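Local atomic coordinates of sterol regulatory element-binding protein cleavage-activating protein (Schizosaccharomyces pombe, PDB entry 4YHC), a protein that escorts the transcription factor precursor sre1 for its processing when sterol or oxygen is low, here represented by its cytoplasmic WD40 domain. Residues P117-N122 with V142-G147. The protein carries 9 engineered substitutions. Numbering follows the deposited sequence.
Sequences PNSKLN and VVESSG
V142 meets L121 across two antiparallel strands: its CG1 lies 4.0 Å from CD1 of the leucine, the two side chains slanting across one another. V143 is fastened to N122 by a pair of backbone hydrogen bonds, N122 N to V143 O and V143 N to N122 O, each 2.8 Å long and close to straight. On the face these two residues share, N122 CB lies 4.3 Å from V143 CB, while the side-chain amide of N122 turns to strand 175-182, where its ND2 hydrogen-bonds S178 OG. At E144 the pairing passes to a non-hydrogen-bonded position opposite L121, and both side chains run alongside each other in the same direction, L121 CD2 resting 3.5 Å from E144 CG. The glutamate turns its carboxylate toward S119, whose OG, swung anti to the backbone N (chi1 -158°), donates to OE1, although the position of that oxygen is less certain; OE2 takes a weak bond from Q150 NE2. Shortening E144 to an alanine is likely to strip L121 CD2 of the methylene it rests on and, if OE1 is placed correctly, leave the S119 hydroxyl without its acceptor. S145 holds K120 twice: its N donates to K120 O at 3.0 Å, in the carbonyl plane, and its OG accepts a hydrogen bond from K120 N at 3.1 Å. The OG reaches that amide because chi1 (37°) sets it between its own backbone N and carbonyl carbon. A type I turn from E144 to G147 then reverses the chain, closed by G147 N to E144 O. The contact thus joins the start of strand 121-127 to the end of strand 136-144, the first two strands of a four-stranded WD40 propeller blade, both lying in the predicted third WD repeat; L121 and V142 lean on F92 of strand 88-92, whereas V143 packs against I175 and S178 of strand 175-182.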
loop_
_atom_site.group_PDB
_atom_site.type_symbol
_atom_site.label_atom_id
_atom_site.label_comp_id
_atom_site.label_asym_id
_atom_site.label_seq_id
_atom_site.Cartn_x
_atom_site.Cartn_y
_atom_site.Cartn_z
ATOM N N PRO A 117 -12.419 -2.474 22.642
ATOM C CA PRO A 117 -12.958 -3.585 21.822
ATOM C C PRO A 117 -14.453 -3.743 21.987
ATOM O O PRO A 117 -14.896 -3.706 23.125
ATOM C CB PRO A 117 -12.229 -4.822 22.354
ATOM C CG PRO A 117 -11.714 -4.437 23.686
ATOM C CD PRO A 117 -11.407 -2.980 23.583
ATOM N N ASN A 118 -15.240 -3.937 20.923
ATOM C CA ASN A 118 -14.785 -4.260 19.555
ATOM C C ASN A 118 -14.374 -3.023 18.717
ATOM O O ASN A 118 -15.074 -2.633 17.774
ATOM C CB ASN A 118 -15.887 -5.023 18.772
ATOM C CG ASN A 118 -16.510 -6.169 19.556
ATOM O OD1 ASN A 118 -17.243 -5.946 20.513
ATOM N ND2 ASN A 118 -16.261 -7.400 19.120
ATOM N N SER A 119 -13.235 -2.427 19.061
ATOM C CA SER A 119 -12.653 -1.331 18.326
ATOM C C SER A 119 -11.714 -1.947 17.312
ATOM O O SER A 119 -10.971 -2.879 17.618
ATOM C CB SER A 119 -11.886 -0.402 19.265
ATOM O OG SER A 119 -11.761 0.884 18.696
ATOM N N LYS A 120 -11.816 -1.454 16.094
ATOM C CA LYS A 120 -10.918 -1.781 15.026
ATOM C C LYS A 120 -9.767 -0.747 15.056
ATOM O O LYS A 120 -10.007 0.433 15.190
ATOM C CB LYS A 120 -11.679 -1.740 13.694
ATOM C CG LYS A 120 -12.234 -3.089 13.255
ATOM C CD LYS A 120 -13.333 -3.661 14.158
ATOM C CE LYS A 120 -13.489 -5.167 13.944
ATOM N NZ LYS A 120 -14.885 -5.675 14.049
ATOM N N LEU A 121 -8.536 -1.217 14.928
ATOM C CA LEU A 121 -7.365 -0.338 14.931
ATOM C C LEU A 121 -6.702 -0.178 13.579
ATOM O O LEU A 121 -6.574 -1.144 12.834
ATOM C CB LEU A 121 -6.291 -0.907 15.850
ATOM C CG LEU A 121 -6.595 -1.030 17.319
ATOM C CD1 LEU A 121 -5.242 -1.158 18.022
ATOM C CD2 LEU A 121 -7.381 0.152 17.878
ATOM N N ASN A 122 -6.217 1.022 13.312
ATOM C CA ASN A 122 -5.207 1.217 12.290
ATOM C C ASN A 122 -4.003 1.841 12.961
ATOM O O ASN A 122 -4.206 2.757 13.753
ATOM C CB ASN A 122 -5.764 2.119 11.229
ATOM C CG ASN A 122 -4.973 2.061 9.953
ATOM O OD1 ASN A 122 -4.147 1.160 9.751
ATOM N ND2 ASN A 122 -5.213 3.035 9.073
ATOM N N VAL A 142 -2.200 5.482 16.679
ATOM C CA VAL A 142 -3.188 4.456 16.798
ATOM C C VAL A 142 -4.540 5.056 16.577
ATOM O O VAL A 142 -4.968 5.950 17.328
ATOM C CB VAL A 142 -3.135 3.827 18.213
ATOM C CG1 VAL A 142 -4.161 2.717 18.343
ATOM C CG2 VAL A 142 -1.763 3.247 18.434
ATOM N N VAL A 143 -5.214 4.590 15.543
ATOM C CA VAL A 143 -6.497 5.117 15.159
ATOM C C VAL A 143 -7.565 4.075 15.404
ATOM O O VAL A 143 -7.464 2.923 14.938
ATOM C CB VAL A 143 -6.543 5.563 13.667
ATOM C CG1 VAL A 143 -7.901 6.160 13.321
ATOM C CG2 VAL A 143 -5.444 6.588 13.371
ATOM N N GLU A 144 -8.626 4.499 16.095
ATOM C CA GLU A 144 -9.747 3.617 16.402
ATOM C C GLU A 144 -10.955 3.956 15.583
ATOM O O GLU A 144 -11.252 5.105 15.322
ATOM C CB GLU A 144 -10.114 3.708 17.868
ATOM C CG GLU A 144 -9.097 3.075 18.793
ATOM C CD GLU A 144 -9.509 3.237 20.242
ATOM O OE1 GLU A 144 -10.584 2.665 20.602
ATOM O OE2 GLU A 144 -8.772 3.946 20.995
ATOM N N SER A 145 -11.658 2.941 15.144
ATOM C CA SER A 145 -12.870 3.211 14.347
ATOM C C SER A 145 -13.894 4.060 15.099
ATOM O O SER A 145 -14.718 4.728 14.486
ATOM C CB SER A 145 -13.485 1.906 13.936
ATOM O OG SER A 145 -13.305 1.022 15.015
ATOM N N SER A 146 -13.770 4.050 16.427
ATOM C CA SER A 146 -14.569 4.858 17.340
ATOM C C SER A 146 -14.397 6.362 17.102
ATOM O O SER A 146 -15.268 7.132 17.444
ATOM C CB SER A 146 -14.210 4.499 18.804
ATOM O OG SER A 146 -12.963 5.086 19.217
ATOM N N GLY A 147 -13.288 6.785 16.510
ATOM C CA GLY A 147 -13.044 8.201 16.325
ATOM C C GLY A 147 -11.956 8.726 17.219
ATOM O O GLY A 147 -11.609 9.880 17.143
#